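Local structure of glyceraldehyde-3-phosphate dehydrogenase (Sulfolobus solfataricus, 1B7G) at residues 244-249 against 278-283; 221-226 against 292-297; 304-309 against 332-337; 215-220 against 257-262. The protein catalyses the phosphorylating oxidation of D-glyceraldehyde 3-phosphate in glycolysis, using either NADP or NAD as cofactor with a marked preference for NADP. The protein carries 1 engineered substitution. One frame throughout, in Å; residues are numbered along the deposited sequence.

Contact 1. Residues 244-249 against 278-283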
# COMPACT_ATOMS: atom_id res chain seq x y z
N PRO A 244 -0.81 23.76 3.55
CA PRO A 244 -0.28 22.63 2.82
C PRO A 244 0.93 21.99 3.51
O PRO A 244 1.89 22.63 3.80
CB PRO A 244 0.10 23.21 1.46
CG PRO A 244 -0.75 24.42 1.32
CD PRO A 244 -0.85 24.98 2.73
N ARG A 245 0.87 20.64 3.52
CA ARG A 245 1.91 19.82 4.10
C ARG A 245 1.57 19.40 5.55
O ARG A 245 2.27 18.61 6.15
CB ARG A 245 3.31 20.35 3.92
CG ARG A 245 3.76 20.25 2.46
CD ARG A 245 5.20 20.68 2.22
NE ARG A 245 5.29 21.12 0.80
CZ ARG A 245 6.42 21.50 0.24
NH1 ARG A 245 7.56 21.46 0.91
NH2 ARG A 245 6.40 21.92 -1.03
N ILE A 246 0.41 19.86 5.96
CA ILE A 246 -0.19 19.52 7.24
C ILE A 246 -1.64 19.15 6.95
O ILE A 246 -2.35 19.91 6.27
CB ILE A 246 -0.16 20.65 8.27
CG1 ILE A 246 1.27 20.96 8.73
CG2 ILE A 246 -1.01 20.28 9.50
CD1 ILE A 246 1.38 22.21 9.62
N VAL A 247 -2.09 18.00 7.41
CA VAL A 247 -3.52 17.67 7.25
C VAL A 247 -4.10 17.39 8.66
O VAL A 247 -3.35 17.06 9.58
CB VAL A 247 -3.81 16.49 6.33
CG1 VAL A 247 -3.54 16.86 4.87
CG2 VAL A 247 -3.03 15.23 6.70
N LEU A 248 -5.40 17.45 8.79
CA LEU A 248 -6.07 17.19 10.06
C LEU A 248 -6.81 15.85 9.90
O LEU A 248 -7.24 15.51 8.78
CB LEU A 248 -7.04 18.29 10.46
CG LEU A 248 -6.41 19.62 10.89
CD1 LEU A 248 -7.46 20.65 11.23
CD2 LEU A 248 -5.48 19.44 12.10
N ILE A 249 -6.83 15.10 10.98
CA ILE A 249 -7.55 13.80 11.03
C ILE A 249 -8.64 13.94 12.10
O ILE A 249 -8.32 14.12 13.29
CB ILE A 249 -6.59 12.69 11.51
CG1 ILE A 249 -5.31 12.62 10.72
CG2 ILE A 249 -7.31 11.33 11.59
CD1 ILE A 249 -5.35 12.38 9.24
N VAL A 278 1.95 16.20 7.36
CA VAL A 278 1.92 15.91 8.82
C VAL A 278 0.47 15.66 9.17
O VAL A 278 -0.37 16.47 8.76
CB VAL A 278 2.49 17.08 9.64
CG1 VAL A 278 2.33 16.88 11.16
CG2 VAL A 278 3.99 17.21 9.36
N MET A 279 0.13 14.53 9.83
CA MET A 279 -1.24 14.16 10.10
C MET A 279 -1.64 14.48 11.55
O MET A 279 -1.32 13.69 12.46
CB MET A 279 -1.48 12.66 9.84
CG MET A 279 -1.47 12.25 8.38
SD MET A 279 -0.99 10.53 8.12
CE MET A 279 0.75 10.62 8.05
N ILE A 280 -2.20 15.66 11.80
CA ILE A 280 -2.52 16.06 13.17
C ILE A 280 -3.91 15.58 13.56
O ILE A 280 -4.88 15.79 12.84
CB ILE A 280 -2.46 17.59 13.35
CG1 ILE A 280 -1.03 18.09 13.12
CG2 ILE A 280 -2.96 17.98 14.75
CD1 ILE A 280 -0.84 19.58 13.15
N PHE A 281 -3.97 14.88 14.69
CA PHE A 281 -5.26 14.41 15.22
C PHE A 281 -6.01 15.58 15.83
O PHE A 281 -5.57 16.16 16.83
CB PHE A 281 -5.02 13.28 16.26
CG PHE A 281 -4.55 12.04 15.52
CD1 PHE A 281 -3.21 11.86 15.21
CD2 PHE A 281 -5.49 11.10 15.11
CE1 PHE A 281 -2.81 10.73 14.54
CE2 PHE A 281 -5.09 9.97 14.42
CZ PHE A 281 -3.75 9.81 14.13
N SER A 282 -7.07 16.02 15.15
CA SER A 282 -7.80 17.20 15.53
C SER A 282 -8.47 17.15 16.88
O SER A 282 -8.42 18.19 17.58
CB SER A 282 -8.83 17.62 14.45
OG SER A 282 -9.94 16.76 14.42
N ASP A 283 -8.82 15.99 17.40
CA ASP A 283 -9.32 15.88 18.77
C ASP A 283 -8.18 16.00 19.78
O ASP A 283 -8.49 16.21 20.95
CB ASP A 283 -9.98 14.50 18.98
CG ASP A 283 -11.38 14.42 18.41
OD1 ASP A 283 -11.84 15.37 17.75
OD2 ASP A 283 -12.05 13.39 18.62
O HOH W 1 -8.75 13.36 15.95
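Ile249 is the residue most buried by the other strand: its CG2 lies alongside the Phe281 ring, 3.8 Å from CE2, with CB over one ring face, while its CD1 reaches back to within 3.9 Å of Met279 CB. The bend that makes this possible is at chi2 (-59°), which folds CD1 toward Met279. Val247 joins this face, its CG2 beside Met279 CG. The other face holds Ile246, Leu248, Val278 and Ile280, where Ile280 CD1 meets Ile246 CG2 at 3.7 Å and Leu248 CD2 leans onto Ile280 CB. Parallel pairing holds both rows in step. Val247 N donates to Val278 O at 2.7 Å, nearly straight (171°), and Val247 O takes Ile280 N; Ile249 N then binds Ile280 O. At the far end Ile249 O accepts from Ser282 N and from a water that also takes Asp283 N, and at the near end Arg245 O accepts Val278 N. The Arg245 guanidinium forms salt bridges with Asp310 and Glu307. The two strands flank helix 258-267 in sequence as a beta-alpha-beta unit; helix 139-152 packs on Ile246 and Val278, and strand 291-298 continues the sheet beyond 278-281.

Contact 2. Residues 221-226 against 292-297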
# COMPACT_ATOMS: atom_id res chain seq x y z
N HIS A 221 4.15 11.56 16.87
CA HIS A 221 4.73 12.54 17.79
C HIS A 221 3.70 13.00 18.83
O HIS A 221 2.55 13.16 18.58
CB HIS A 221 5.26 13.83 17.12
CG HIS A 221 6.37 13.59 16.14
ND1 HIS A 221 7.30 14.59 15.84
CD2 HIS A 221 6.69 12.53 15.40
CE1 HIS A 221 8.17 14.06 14.94
NE2 HIS A 221 7.79 12.85 14.66
N PHE A 222 4.24 13.30 20.03
CA PHE A 222 3.32 13.77 21.10
C PHE A 222 3.96 15.03 21.66
O PHE A 222 5.13 14.97 22.07
CB PHE A 222 3.13 12.71 22.17
CG PHE A 222 2.59 11.41 21.63
CD1 PHE A 222 1.24 11.27 21.38
CD2 PHE A 222 3.44 10.36 21.31
CE1 PHE A 222 0.74 10.08 20.85
CE2 PHE A 222 2.95 9.18 20.77
CZ PHE A 222 1.60 9.04 20.55
N ILE A 223 3.32 16.17 21.43
CA ILE A 223 4.08 17.39 21.66
C ILE A 223 3.41 18.42 22.56
O ILE A 223 2.24 18.42 22.78
CB ILE A 223 4.45 18.14 20.36
CG1 ILE A 223 3.15 18.67 19.75
CG2 ILE A 223 5.21 17.28 19.36
CD1 ILE A 223 3.46 19.83 18.79
N ASN A 224 4.33 19.16 23.17
CA ASN A 224 3.91 20.19 24.12
C ASN A 224 4.67 21.47 23.72
O ASN A 224 5.88 21.51 23.83
CB ASN A 224 4.25 19.77 25.53
CG ASN A 224 3.95 20.86 26.56
OD1 ASN A 224 4.37 22.02 26.51
ND2 ASN A 224 3.16 20.47 27.55
N ILE A 225 3.86 22.46 23.34
CA ILE A 225 4.46 23.73 22.89
C ILE A 225 4.10 24.83 23.90
O ILE A 225 2.98 24.89 24.41
CB ILE A 225 3.91 24.12 21.50
CG1 ILE A 225 4.30 23.13 20.40
CG2 ILE A 225 4.37 25.52 21.09
CD1 ILE A 225 3.44 23.32 19.15
N THR A 226 5.10 25.68 24.21
CA THR A 226 4.79 26.83 25.07
C THR A 226 4.94 28.10 24.20
O THR A 226 5.96 28.20 23.52
CB THR A 226 5.73 26.96 26.28
OG1 THR A 226 5.69 25.74 26.99
CG2 THR A 226 5.28 28.13 27.17
N VAL A 292 0.09 24.58 24.38
CA VAL A 292 -0.57 23.81 23.34
C VAL A 292 -0.06 22.35 23.42
O VAL A 292 1.14 22.10 23.49
CB VAL A 292 -0.24 24.35 21.94
CG1 VAL A 292 -0.84 23.43 20.88
CG2 VAL A 292 -0.81 25.76 21.74
N MET A 293 -0.99 21.42 23.36
CA MET A 293 -0.61 20.01 23.29
C MET A 293 -1.33 19.40 22.08
O MET A 293 -2.35 19.92 21.72
CB MET A 293 -0.93 19.26 24.58
CG MET A 293 0.17 19.29 25.62
SD MET A 293 -0.28 18.53 27.21
CE MET A 293 -1.42 19.76 27.81
N LEU A 294 -0.69 18.48 21.38
CA LEU A 294 -1.34 17.75 20.28
C LEU A 294 -0.51 16.53 19.89
O LEU A 294 0.67 16.35 20.25
CB LEU A 294 -1.63 18.66 19.08
CG LEU A 294 -0.41 19.37 18.47
CD1 LEU A 294 0.25 18.51 17.43
CD2 LEU A 294 -0.85 20.72 17.88
N MET A 295 -1.07 15.65 19.06
CA MET A 295 -0.28 14.50 18.58
C MET A 295 -0.50 14.36 17.08
O MET A 295 -1.55 14.78 16.55
CB MET A 295 -0.75 13.20 19.31
CG MET A 295 -2.23 12.97 18.99
SD MET A 295 -2.81 11.38 19.50
CE MET A 295 -2.91 11.49 21.25
N TYR A 296 0.48 13.78 16.40
CA TYR A 296 0.35 13.63 14.95
C TYR A 296 1.09 12.40 14.47
O TYR A 296 2.03 11.90 15.14
CB TYR A 296 0.78 14.95 14.25
CG TYR A 296 2.15 15.48 14.56
CD1 TYR A 296 3.29 14.92 13.97
CD2 TYR A 296 2.35 16.55 15.40
CE1 TYR A 296 4.55 15.42 14.25
CE2 TYR A 296 3.60 17.08 15.67
CZ TYR A 296 4.70 16.49 15.11
OH TYR A 296 5.95 16.97 15.42
N ALA A 297 0.67 11.93 13.28
CA ALA A 297 1.39 10.85 12.62
C ALA A 297 2.32 11.37 11.54
O ALA A 297 2.06 12.44 10.94
CB ALA A 297 0.42 9.82 12.00
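His221 CB lies over one face of the Tyr296 ring, 3.6 Å from its centroid, a CH-pi contact. The two ring planes are inclined at 34°, neither stacked nor edge-to-face, and Tyr296 CE1 in turn sits over a face of the imidazole. The phenol OH ends 2.8 Å from His221 ND1, but the bond is bent (118°) and weak; the firmer partner of this imidazole is Asn140, bound through NE2. With chi1 at 56°, the tyrosine ring stands between its own backbone N and carbonyl carbon, which swings it across to the histidine. A leucine in place of Tyr296 has neither hydroxyl nor ring, and the imidazole would probably be less firmly fixed and the packing on His221 CB poorer. Further along the same face, Ile223 CG1 packs on Leu294 CD1 at 3.7 Å. On the other face Phe222 CD1 touches Met295 CB, and Met295 SD stands at the edge of the phenylalanine ring in a Met-aromatic contact. Antiparallel backbone bonds join the two strands, including Ile225 N to Val292 O at 2.7 Å. Strand 157-167 borders 221-226 and strand 278-288 borders 292-297, while helix 139-152 covers His221 and Tyr296.

Contact 3. Residues 304-309 against 332-337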
# COMPACT_ATOMS: atom_id res chain seq x y z
N VAL A 304 9.63 13.77 3.30
CA VAL A 304 10.68 14.64 2.80
C VAL A 304 10.70 14.79 1.28
O VAL A 304 11.52 15.58 0.78
CB VAL A 304 12.09 14.32 3.30
CG1 VAL A 304 12.17 14.44 4.83
CG2 VAL A 304 12.64 12.98 2.86
N VAL A 305 9.89 14.06 0.55
CA VAL A 305 9.88 14.18 -0.92
C VAL A 305 9.64 15.58 -1.41
O VAL A 305 10.55 16.11 -2.09
CB VAL A 305 8.92 13.13 -1.50
CG1 VAL A 305 8.75 13.24 -3.01
CG2 VAL A 305 9.53 11.75 -1.14
N PRO A 306 8.56 16.29 -1.08
CA PRO A 306 8.34 17.65 -1.49
C PRO A 306 9.43 18.59 -1.01
O PRO A 306 9.86 19.49 -1.78
CB PRO A 306 6.95 18.01 -1.02
CG PRO A 306 6.69 17.05 0.11
CD PRO A 306 7.47 15.80 -0.19
N GLU A 307 10.01 18.38 0.17
CA GLU A 307 11.10 19.15 0.70
C GLU A 307 12.34 19.08 -0.19
O GLU A 307 13.00 20.10 -0.43
CB GLU A 307 11.50 18.69 2.14
CG GLU A 307 10.33 18.69 3.11
CD GLU A 307 9.66 20.04 3.27
OE1 GLU A 307 10.39 21.04 3.10
OE2 GLU A 307 8.42 20.15 3.46
N ASN A 308 12.64 17.91 -0.74
CA ASN A 308 13.80 17.77 -1.62
C ASN A 308 13.56 18.54 -2.94
O ASN A 308 14.51 19.14 -3.48
CB ASN A 308 14.11 16.31 -1.89
CG ASN A 308 15.02 15.64 -0.89
OD1 ASN A 308 16.24 15.70 -1.00
ND2 ASN A 308 14.43 15.01 0.12
N ILE A 309 12.31 18.56 -3.41
CA ILE A 309 12.02 19.33 -4.62
C ILE A 309 12.23 20.82 -4.40
O ILE A 309 12.93 21.51 -5.17
CB ILE A 309 10.61 19.03 -5.16
CG1 ILE A 309 10.43 17.56 -5.51
CG2 ILE A 309 10.36 19.90 -6.42
CD1 ILE A 309 11.51 16.95 -6.39
N LEU A 332 2.52 17.45 -6.95
CA LEU A 332 2.67 16.15 -6.23
C LEU A 332 1.40 15.78 -5.51
O LEU A 332 1.41 14.82 -4.72
CB LEU A 332 3.84 16.26 -5.24
CG LEU A 332 5.22 16.48 -5.88
CD1 LEU A 332 6.29 16.45 -4.79
CD2 LEU A 332 5.53 15.40 -6.91
N GLY A 333 0.39 16.61 -5.67
CA GLY A 333 -0.91 16.41 -5.07
C GLY A 333 -0.88 16.53 -3.55
O GLY A 333 -1.55 15.76 -2.87
N ILE A 334 -0.17 17.53 -3.04
CA ILE A 334 -0.04 17.74 -1.60
C ILE A 334 -1.33 18.34 -1.07
O ILE A 334 -1.99 19.13 -1.74
CB ILE A 334 1.16 18.64 -1.28
CG1 ILE A 334 2.49 18.04 -1.73
CG2 ILE A 334 1.25 19.00 0.20
CD1 ILE A 334 2.74 16.59 -1.33
N LEU A 335 -1.78 17.90 0.11
CA LEU A 335 -3.04 18.38 0.65
C LEU A 335 -2.93 19.35 1.80
O LEU A 335 -1.92 19.48 2.44
CB LEU A 335 -3.79 17.11 1.17
CG LEU A 335 -4.06 16.03 0.12
CD1 LEU A 335 -4.61 14.76 0.80
CD2 LEU A 335 -5.03 16.54 -0.94
N LYS A 336 -4.06 19.94 2.17
CA LYS A 336 -4.17 20.74 3.40
C LYS A 336 -5.59 20.45 3.92
O LYS A 336 -6.31 19.74 3.23
CB LYS A 336 -3.99 22.25 3.17
CG LYS A 336 -5.16 22.80 2.32
CD LYS A 336 -5.05 24.32 2.16
CE LYS A 336 -6.18 24.71 1.16
NZ LYS A 336 -6.18 26.20 1.04
N GLY A 337 -5.97 20.96 5.07
CA GLY A 337 -7.30 20.79 5.62
C GLY A 337 -7.45 19.37 6.18
O GLY A 337 -6.46 18.71 6.51
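Helical backbone at 304-309 faces an irregular chain at 332-337, and the two stay well apart: the nearest CA atoms, those of Pro306 and Leu332, are 7.5 Å from each other. Gly333, with positive phi (67°), is the first residue after helix 321-331 to leave helical angles, in a Schellman motif. No hydrogen bond crosses between the segments; apolar carbon contacts join helix 304-315 to the chain that follows helix 321-331. Leu332 carries most of them. Its CG is anti to its carbonyl carbon (chi1 -64°) and the chain extends beyond (chi2 -175°), which delivers CD1 to the helix surface, 4.1 Å from both Pro306 CA and Pro306 CB. The same methyl lies 4.3 Å from Ile309 CG1 and 4.4 Å from Val305 CG1, a loose fit among three residues of one helical face. Ile334 adds a second touch, its CD1 4.2 Å from Pro306 CG. On the helix itself, Val304 O accepts from both Asn308 N and Asn308 ND2, the latter at 3.0 Å and from above the carbonyl plane; Asn308 OD1 is held by Gln107. Val305 lies close to Ile12, which probably binds NAD. Helix 11-21 also lies close, through Ala19, which touches Val305, Ile309 and Leu332, while Thr328 of helix 321-331 packs on Pro306 and Ile309, and Arg245 lies against Pro306 and Ile334.

Contact 4. Residues 215-220 against 257-262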
# COMPACT_ATOMS: atom_id res chain seq x y z
N THR A 215 6.26 -1.39 14.84
CA THR A 215 5.28 -1.03 13.83
C THR A 215 5.99 -0.68 12.52
O THR A 215 7.15 -0.31 12.63
CB THR A 215 4.35 0.10 14.26
OG1 THR A 215 3.41 0.32 13.19
CG2 THR A 215 5.06 1.41 14.61
N THR A 216 5.40 -0.83 11.33
CA THR A 216 6.15 -0.49 10.13
C THR A 216 5.59 0.73 9.38
O THR A 216 6.28 1.26 8.52
CB THR A 216 6.14 -1.65 9.07
OG1 THR A 216 4.78 -1.95 8.78
CG2 THR A 216 6.77 -2.92 9.65
N LEU A 217 4.40 1.16 9.72
CA LEU A 217 3.70 2.12 8.88
C LEU A 217 4.10 3.57 9.02
O LEU A 217 4.31 4.24 8.01
CB LEU A 217 2.20 1.94 9.11
CG LEU A 217 1.69 0.48 8.94
CD1 LEU A 217 0.17 0.43 9.00
CD2 LEU A 217 2.18 -0.08 7.60
N MET A 218 4.10 4.11 10.22
CA MET A 218 4.27 5.54 10.45
C MET A 218 4.83 5.76 11.86
O MET A 218 4.53 4.94 12.74
CB MET A 218 2.87 6.18 10.48
CG MET A 218 2.24 6.46 9.12
SD MET A 218 0.63 7.21 9.23
CE MET A 218 0.04 6.90 7.53
N HIS A 219 5.46 6.90 12.02
CA HIS A 219 5.87 7.39 13.31
C HIS A 219 4.71 8.18 13.91
O HIS A 219 3.84 8.62 13.16
CB HIS A 219 7.01 8.41 13.16
CG HIS A 219 8.23 7.92 12.46
ND1 HIS A 219 8.95 6.83 12.86
CD2 HIS A 219 8.90 8.41 11.38
CE1 HIS A 219 10.01 6.66 12.11
NE2 HIS A 219 10.00 7.65 11.18
N MET A 220 4.81 8.48 15.21
CA MET A 220 3.92 9.37 15.87
C MET A 220 4.67 10.31 16.81
O MET A 220 5.66 9.96 17.46
CB MET A 220 2.73 8.77 16.64
CG MET A 220 1.53 8.46 15.74
SD MET A 220 0.07 7.93 16.60
CE MET A 220 -0.53 9.54 17.21
N ALA A 257 -6.00 5.71 13.61
CA ALA A 257 -5.05 4.61 13.79
C ALA A 257 -4.11 4.68 12.60
O ALA A 257 -4.63 5.02 11.49
CB ALA A 257 -5.76 3.31 14.00
N THR A 258 -2.82 4.59 12.75
CA THR A 258 -1.92 4.75 11.58
C THR A 258 -2.26 3.76 10.46
O THR A 258 -2.25 4.15 9.29
CB THR A 258 -0.45 4.71 11.95
OG1 THR A 258 -0.08 3.45 12.53
CG2 THR A 258 -0.13 5.85 12.94
N ALA A 259 -2.65 2.51 10.79
CA ALA A 259 -3.05 1.53 9.79
C ALA A 259 -4.31 1.96 9.02
O ALA A 259 -4.42 1.69 7.83
CB ALA A 259 -3.25 0.13 10.44
N GLU A 260 -5.28 2.60 9.65
CA GLU A 260 -6.46 3.12 8.99
C GLU A 260 -6.13 4.31 8.10
O GLU A 260 -6.78 4.49 7.06
CB GLU A 260 -7.53 3.53 10.04
CG GLU A 260 -8.08 2.23 10.67
CD GLU A 260 -8.86 2.49 11.94
OE1 GLU A 260 -8.69 3.58 12.56
OE2 GLU A 260 -9.66 1.61 12.33
N LEU A 261 -5.10 5.08 8.48
CA LEU A 261 -4.65 6.20 7.64
C LEU A 261 -3.97 5.63 6.41
O LEU A 261 -4.24 6.15 5.32
CB LEU A 261 -3.74 7.16 8.42
CG LEU A 261 -4.49 7.95 9.53
CD1 LEU A 261 -3.54 8.71 10.42
CD2 LEU A 261 -5.53 8.89 8.93
N VAL A 262 -3.18 4.55 6.54
CA VAL A 262 -2.57 3.92 5.34
C VAL A 262 -3.70 3.47 4.42
O VAL A 262 -3.70 3.67 3.22
CB VAL A 262 -1.67 2.73 5.66
CG1 VAL A 262 -1.18 1.94 4.42
CG2 VAL A 262 -0.42 3.19 6.41
O HOH W 2 2.52 3.05 12.64
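This is loop-against-helix packing with a water at its margin: the turn leading into strand 219-227 meets the first turns of helix 258-267, which lies across one face of the mixed sheet. Met218 and Leu217 make most of it. Beyond CG the methionine chain is fully extended (chi2 -180°, chi3 -164°), and this carries it obliquely across the helix surface, SD passing Thr258 CB at 3.8 Å and CE arriving 3.9 Å from both Leu261 CB and Val262 CG2. Leu217 approaches Val262 CG2 from a different direction and presses CD1 onto Ala259, 3.5 Å from its CA, tighter than usual for two carbons. Met220 CG touches Thr258 CG2 more loosely. An alanine at Met218 lacks the thioether, and Thr258, Leu261 and Val262 would probably face a gap. The polar margin is served by one water, which donates to Met218 O at 2.8 Å and is also bonded to Thr258 OG1, at 2.6 Å, and Thr215 OG1. Gln171 of the second subunit packs on Leu217 and Ala259. His219, at the start of the strand, belongs with Cys139, the probable nucleophile, to the catalytic site; its ND1 is bonded to the backbone N of Arg167. This helix packed on a mixed sheet is consistent with the C-terminal catalytic domain of glyceraldehyde-3-phosphate dehydrogenases.

Contacts 1, 2 and 4 share one mixed sheet, in which strands 219-227, 291-298, 278-288 and 246-249 lie next to each other in that order. Contact 2 joins the first two strands and contact 1 the last two, their centres about 11 Å apart; between them Met279 O meets Ala297 N. Contact 4 crosses both along the chain and sets helix 258-267 over the sheet, Met218 SD reaching Met279 CE. Contact 3 follows in sequence. It lies about 14 Å from contact 1 between centres and touches it, Glu307 salt-bridging Arg245 and Gly337 O meeting Leu248 N; contact 2, about 21 Å away between centres, it does not touch. The C-terminal chain thus ties the edge of the catalytic sheet to helix 304-315, near the probable nucleotide-binding residues.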